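Local structure of CELL division inhibitor (Pyrococcus furiosus, 1G3Q) at residues 31-36 against 110-115. The protein probably binds and hydrolyses ATP as a MinD-type cell division ATPase of the P-loop family, and is seen here with ADP and magnesium. Numbering follows the deposited sequence.
Sequences GRKVLA and DKFDFI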
# COMPACT_ATOMS: atom_id res chain seq x y z
N GLY A 31 13.11 -12.38 2.02
CA GLY A 31 13.28 -12.90 3.36
C GLY A 31 12.75 -12.03 4.49
O GLY A 31 12.93 -12.37 5.66
N ARG A 32 12.09 -10.92 4.17
CA ARG A 32 11.55 -10.04 5.20
C ARG A 32 10.13 -10.46 5.57
O ARG A 32 9.34 -10.83 4.70
CB ARG A 32 11.54 -8.59 4.71
CG ARG A 32 12.84 -8.14 4.05
CD ARG A 32 14.03 -8.25 5.00
NE ARG A 32 15.29 -8.03 4.30
CZ ARG A 32 16.48 -7.96 4.90
NH1 ARG A 32 17.58 -7.76 4.18
NH2 ARG A 32 16.58 -8.09 6.22
N LYS A 33 9.80 -10.40 6.86
CA LYS A 33 8.46 -10.76 7.32
C LYS A 33 7.55 -9.55 7.14
O LYS A 33 7.76 -8.51 7.77
CB LYS A 33 8.50 -11.19 8.79
CG LYS A 33 7.19 -11.77 9.30
CD LYS A 33 7.31 -12.21 10.76
CE LYS A 33 5.98 -12.69 11.31
NZ LYS A 33 6.06 -13.01 12.77
N VAL A 34 6.54 -9.70 6.29
CA VAL A 34 5.63 -8.61 5.97
C VAL A 34 4.17 -8.79 6.36
O VAL A 34 3.62 -9.89 6.28
CB VAL A 34 5.65 -8.33 4.45
CG1 VAL A 34 4.81 -7.11 4.13
CG2 VAL A 34 7.09 -8.16 3.96
N LEU A 35 3.55 -7.70 6.79
CA LEU A 35 2.12 -7.70 7.11
C LEU A 35 1.50 -6.66 6.19
O LEU A 35 1.81 -5.46 6.28
CB LEU A 35 1.85 -7.29 8.57
CG LEU A 35 0.34 -7.18 8.84
CD1 LEU A 35 -0.31 -8.56 8.70
CD2 LEU A 35 0.08 -6.62 10.23
N ALA A 36 0.65 -7.11 5.28
CA ALA A 36 -0.03 -6.21 4.36
C ALA A 36 -1.36 -5.86 5.03
O ALA A 36 -2.18 -6.74 5.29
CB ALA A 36 -0.27 -6.90 3.02
N ASP A 110 6.15 -4.90 16.62
CA ASP A 110 7.18 -5.84 17.04
C ASP A 110 7.14 -7.24 16.42
O ASP A 110 8.05 -8.04 16.64
CB ASP A 110 7.16 -5.98 18.56
CG ASP A 110 5.81 -6.42 19.08
OD1 ASP A 110 4.83 -5.65 18.94
OD2 ASP A 110 5.72 -7.53 19.64
N LYS A 111 6.09 -7.54 15.65
CA LYS A 111 5.97 -8.86 15.06
C LYS A 111 6.31 -8.95 13.57
O LYS A 111 6.27 -10.04 12.99
CB LYS A 111 4.55 -9.40 15.28
CG LYS A 111 4.17 -9.54 16.74
CD LYS A 111 2.80 -10.18 16.91
CE LYS A 111 2.49 -10.38 18.39
NZ LYS A 111 1.19 -11.10 18.59
N PHE A 112 6.65 -7.83 12.95
CA PHE A 112 6.96 -7.82 11.52
C PHE A 112 8.13 -6.90 11.18
O PHE A 112 8.42 -5.96 11.92
CB PHE A 112 5.74 -7.36 10.73
CG PHE A 112 4.54 -8.26 10.89
CD1 PHE A 112 4.40 -9.39 10.10
CD2 PHE A 112 3.59 -7.99 11.86
CE1 PHE A 112 3.32 -10.26 10.28
CE2 PHE A 112 2.51 -8.85 12.06
CZ PHE A 112 2.38 -9.99 11.26
N ASP A 113 8.79 -7.18 10.06
CA ASP A 113 9.89 -6.35 9.59
C ASP A 113 9.29 -5.16 8.85
O ASP A 113 9.81 -4.04 8.91
CB ASP A 113 10.79 -7.13 8.64
CG ASP A 113 11.55 -8.24 9.34
OD1 ASP A 113 12.04 -7.99 10.46
OD2 ASP A 113 11.66 -9.34 8.78
N PHE A 114 8.19 -5.41 8.16
CA PHE A 114 7.49 -4.39 7.40
C PHE A 114 5.98 -4.54 7.55
O PHE A 114 5.45 -5.65 7.49
CB PHE A 114 7.82 -4.50 5.91
CG PHE A 114 9.18 -4.00 5.55
CD1 PHE A 114 9.40 -2.65 5.31
CD2 PHE A 114 10.25 -4.88 5.43
CE1 PHE A 114 10.67 -2.18 4.97
CE2 PHE A 114 11.52 -4.43 5.09
CZ PHE A 114 11.73 -3.07 4.86
N ILE A 115 5.30 -3.42 7.77
CA ILE A 115 3.85 -3.42 7.85
C ILE A 115 3.48 -2.39 6.80
O ILE A 115 3.75 -1.20 6.95
CB ILE A 115 3.33 -2.97 9.24
CG1 ILE A 115 3.77 -3.99 10.30
CG2 ILE A 115 1.81 -2.86 9.22
CD1 ILE A 115 3.26 -3.70 11.70
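K33 reaches F112 and K111 with a fully extended side chain. From chi1 (-172°) onward every torsion stays near 180°, which carries its methylenes obliquely past the F112 ring, CE lying 3.7 Å from F112 CE1. The chain ends with NZ 3.0 Å from K111 O, the hydrogen bond lying in the carbonyl plane. NZ also stands 5.0 Å from the centroid of the F112 ring, over its face, in a cation-pi contact that suits a long aliphatic chain with a charged tip. L35 covers the opposite face: its CB sits 3.5 Å from the ring centroid and only 5° off the normal, a CH-pi contact, while CD2 reaches F112 CE2. The ring is thus held between an ammonium and an aliphatic group. Y82, from strand 81-84, touches K33, L35 and F112.

The carboxylate of D113 accepts the backbone amide of K33. K33 N donates to D113 OD2 at 2.9 Å, nearly straight, meeting the oxygen on its anti side and somewhat out of the carboxylate plane, while OD1 takes the amino group of M1. K33 O in turn receives two amides, D113 N and the longer F114 N. An aspartate fits here because its short side chain can accept the amide that precedes the parallel pairing of strands 34-38 and 114-118. L35 N then bonds to F114 O at 2.9 Å. R32 CB meets the edge of the F114 ring, while its NE forms a salt bridge with E234.

Cutting K33 back to alanine would probably leave K111 O without its lysine donor and one F112 face without the cation. Backbone pairing thus joins neighbouring central strands of the P-loop NTPase sheet, and lysine and aspartate extend that grip into the loops before them, using charged groups to satisfy main-chain polar atoms beside a buried aromatic ring.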